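Local coordinates for protein taurine:2-oxoglutarate aminotransferase (Bifidobacterium kashiwanohense PV20-2, PDB 6JIX) that probably transfers the amino group of taurine to 2-oxoglutarate, giving glutamate, with pyridoxal 5'-phosphate as its cofactor, at residues N178-G183 / T374-K379. Residues are numbered along the deposited sequence; the frame is centred on the assembly and turned at random.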
ATOM      1  N   ASN A 178      13.038  -6.001  26.572  1.00 28.03           N
ATOM      2  CA  ASN A 178      11.692  -6.261  27.070  1.00 32.21           C
ATOM      3  C   ASN A 178      11.878  -6.507  28.559  1.00 31.46           C
ATOM      4  O   ASN A 178      12.139  -7.634  28.981  1.00 33.29           O
ATOM      5  CB  ASN A 178      11.027  -7.459  26.389  1.00 33.94           C
ATOM      6  CG  ASN A 178       9.590  -7.730  26.909  1.00 35.40           C
ATOM      7  OD1 ASN A 178       9.185  -7.253  27.973  1.00 32.01           O
ATOM      8  ND2 ASN A 178       8.834  -8.515  26.150  1.00 33.89           N
ATOM      9  N   MET A 179      11.739  -5.440  29.349  1.00 26.37           N
ATOM     10  CA  MET A 179      12.191  -5.466  30.738  1.00 30.32           C
ATOM     11  C   MET A 179      11.723  -6.713  31.482  1.00 31.47           C
ATOM     12  O   MET A 179      12.537  -7.432  32.067  1.00 30.43           O
ATOM     13  CB  MET A 179      11.739  -4.202  31.453  1.00 29.65           C
ATOM     14  CG  MET A 179      12.791  -3.145  31.358  1.00 30.78           C
ATOM     15  SD  MET A 179      12.340  -1.686  32.264  1.00 46.32           S
ATOM     16  CE  MET A 179      13.626  -1.706  33.516  1.00 36.94           C
ATOM     17  N   TYR A 180      10.416  -6.995  31.473  1.00 30.10           N
ATOM     18  CA  TYR A 180       9.937  -8.154  32.219  1.00 25.20           C
ATOM     19  C   TYR A 180      10.557  -9.450  31.700  1.00 30.26           C
ATOM     20  O   TYR A 180      11.112 -10.237  32.474  1.00 30.43           O
ATOM     21  CB  TYR A 180       8.416  -8.232  32.180  1.00 27.90           C
ATOM     22  CG  TYR A 180       7.905  -9.417  32.964  1.00 34.76           C
ATOM     23  CD1 TYR A 180       7.596  -9.309  34.325  1.00 31.62           C
ATOM     24  CD2 TYR A 180       7.761 -10.666  32.356  1.00 34.41           C
ATOM     25  CE1 TYR A 180       7.148 -10.408  35.045  1.00 29.55           C
ATOM     26  CE2 TYR A 180       7.307 -11.772  33.074  1.00 30.65           C
ATOM     27  CZ  TYR A 180       7.008 -11.642  34.411  1.00 31.63           C
ATOM     28  OH  TYR A 180       6.569 -12.755  35.104  1.00 36.35           O
ATOM     29  N   GLU A 181      10.489  -9.690  30.384  1.00 32.70           N
ATOM     30  CA  GLU A 181      10.964 -10.964  29.844  1.00 27.41           C
ATOM     31  C   GLU A 181      12.478 -11.148  29.996  1.00 33.69           C
ATOM     32  O   GLU A 181      12.977 -12.274  29.862  1.00 31.01           O
ATOM     33  CB  GLU A 181      10.551 -11.089  28.379  1.00 30.44           C
ATOM     34  CG  GLU A 181       9.049 -11.291  28.168  1.00 32.30           C
ATOM     35  CD  GLU A 181       8.699 -11.715  26.755  1.00 30.03           C
ATOM     36  OE1 GLU A 181       9.611 -12.176  26.038  1.00 35.83           O
ATOM     37  OE2 GLU A 181       7.512 -11.587  26.371  1.00 32.95           O
ATOM     38  N   ASP A 182      13.224 -10.073  30.219  1.00 32.23           N
ATOM     39  CA  ASP A 182      14.661 -10.157  30.400  1.00 29.82           C
ATOM     40  C   ASP A 182      15.061 -10.279  31.868  1.00 34.87           C
ATOM     41  O   ASP A 182      16.247 -10.433  32.160  1.00 35.05           O
ATOM     42  CB  ASP A 182      15.348  -8.930  29.781  1.00 30.66           C
ATOM     43  CG  ASP A 182      15.168  -8.843  28.259  1.00 36.50           C
ATOM     44  OD1 ASP A 182      15.087  -9.894  27.572  1.00 39.00           O
ATOM     45  OD2 ASP A 182      15.121  -7.701  27.748  1.00 35.22           O
ATOM     46  N   GLY A 183      14.110 -10.231  32.796  1.00 35.26           N
ATOM     47  CA  GLY A 183      14.422 -10.434  34.194  1.00 30.24           C
ATOM     48  C   GLY A 183      14.470  -9.201  35.074  1.00 34.24           C
ATOM     49  O   GLY A 183      14.868  -9.318  36.239  1.00 37.33           O
ATOM     50  N   THR A 374       1.311  -9.460  30.176  1.00 30.25           N
ATOM     51  CA  THR A 374       2.159 -10.623  29.938  1.00 29.04           C
ATOM     52  C   THR A 374       1.592 -11.815  30.702  1.00 30.06           C
ATOM     53  O   THR A 374       1.523 -11.800  31.937  1.00 34.09           O
ATOM     54  CB  THR A 374       3.606 -10.362  30.340  1.00 26.93           C
ATOM     55  OG1 THR A 374       4.121  -9.253  29.589  1.00 25.20           O
ATOM     56  CG2 THR A 374       4.422 -11.589  30.025  1.00 27.11           C
ATOM     57  N   ILE A 375       1.179 -12.839  29.961  1.00 30.80           N
ATOM     58  CA  ILE A 375       0.590 -14.048  30.526  1.00 32.70           C
ATOM     59  C   ILE A 375       1.700 -15.068  30.763  1.00 39.35           C
ATOM     60  O   ILE A 375       2.530 -15.324  29.881  1.00 35.62           O
ATOM     61  CB  ILE A 375      -0.491 -14.608  29.587  1.00 31.90           C
ATOM     62  CG1 ILE A 375      -1.487 -13.505  29.229  1.00 30.22           C
ATOM     63  CG2 ILE A 375      -1.202 -15.775  30.222  1.00 35.45           C
ATOM     64  CD1 ILE A 375      -2.038 -12.762  30.428  1.00 24.83           C
ATOM     65  N   VAL A 376       1.712 -15.661  31.951  1.00 40.25           N
ATOM     66  CA  VAL A 376       2.772 -16.577  32.346  1.00 38.44           C
ATOM     67  C   VAL A 376       2.163 -17.903  32.785  1.00 42.02           C
ATOM     68  O   VAL A 376       1.050 -17.950  33.316  1.00 40.27           O
ATOM     69  CB  VAL A 376       3.638 -15.989  33.478  1.00 38.27           C
ATOM     70  CG1 VAL A 376       4.413 -14.760  32.992  1.00 35.01           C
ATOM     71  CG2 VAL A 376       2.762 -15.656  34.672  1.00 37.09           C
ATOM     72  N   LYS A 377       2.902 -18.994  32.540  1.00 40.77           N
ATOM     73  CA  LYS A 377       2.546 -20.294  33.095  1.00 39.74           C
ATOM     74  C   LYS A 377       2.950 -20.416  34.558  1.00 42.58           C
ATOM     75  O   LYS A 377       2.499 -21.343  35.239  1.00 49.22           O
ATOM     76  CB  LYS A 377       3.220 -21.419  32.290  1.00 41.54           C
ATOM     77  CG  LYS A 377       2.267 -22.300  31.475  1.00 47.22           C
ATOM     78  CD  LYS A 377       2.846 -23.698  31.253  1.00 44.66           C
ATOM     79  CE  LYS A 377       1.819 -24.657  30.647  1.00 59.11           C
ATOM     80  NZ  LYS A 377       0.974 -25.363  31.657  1.00 57.72           N
ATOM     81  N   ASN A 378       3.720 -19.453  35.066  1.00 36.67           N
ATOM     82  CA  ASN A 378       4.391 -19.571  36.349  1.00 38.19           C
ATOM     83  C   ASN A 378       4.943 -18.224  36.803  1.00 39.14           C
ATOM     84  O   ASN A 378       6.010 -17.801  36.348  1.00 37.58           O
ATOM     85  CB  ASN A 378       5.518 -20.595  36.226  1.00 42.33           C
ATOM     86  CG  ASN A 378       5.919 -21.186  37.551  1.00 48.21           C
ATOM     87  OD1 ASN A 378       6.489 -20.502  38.423  1.00 44.00           O
ATOM     88  ND2 ASN A 378       5.630 -22.478  37.715  1.00 52.08           N
ATOM     89  N   LYS A 379       4.237 -17.545  37.709  1.00 37.71           N
ATOM     90  CA  LYS A 379       4.671 -16.209  38.113  1.00 40.41           C
ATOM     91  C   LYS A 379       6.077 -16.226  38.709  1.00 40.03           C
ATOM     92  O   LYS A 379       6.799 -15.227  38.611  1.00 39.48           O
ATOM     93  CB  LYS A 379       3.666 -15.599  39.101  1.00 39.07           C
ATOM     94  CG  LYS A 379       3.331 -14.118  38.865  1.00 34.13           C
ATOM     95  CD  LYS A 379       2.012 -13.748  39.518  1.00 35.39           C
ATOM     96  CE  LYS A 379       1.817 -12.235  39.592  1.00 41.80           C
ATOM     97  NZ  LYS A 379       2.229 -11.616  40.906  1.00 40.36           N
TER
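One aromatic side chain, Y180, joins the short helix 179-182 to the antiparallel three-stranded sheet of the C-terminal part of this class-III aminotransferase, on the strand 370-376. The contact lies away from the pyridoxal phosphate and glutamate sites. Y180 reaches across to T374 and V376, two residues of that strand whose side chains both point toward the helix. Its CG is anti to the backbone N (chi1 -179°), and the ring extends toward the strand. The backbones stand well apart, with 8.5 Å between the CA atoms of Y180 and T374. Y180 CD2 lies 4.2 Å from the methyl T374 CG2, and Y180 CE2 lies 4.2 Å from V376 CG1. Both methyls approach the ring obliquely. V376 CG1 also touches the phenol oxygen, at 3.6 Å from Y180 OH. No hydrogen bond links the two segments, so the contact between them rests on van der Waals packing.

The strand is the middle one of its sheet, between 361-367 and 415-418. T374 turns its methyl to the ring, while its OG1 is hydrogen-bonded to R365 on the neighbouring strand. R382 adds a second tie at Y180: it makes a cation-pi contact with the ring and donates a hydrogen bond from NH1 to Y180 O.

The helix is one short, weakly bonded turn. D182 OD2 accepts a hydrogen bond from N178 N (2.9 Å), across the turn and from above the carboxylate plane. At the end of the helix, G183 has positive phi and closes a Schellman motif, with G183 N bonded to Y180 O at 3.0 Å. Helix 190-208 packs on M179 and D182.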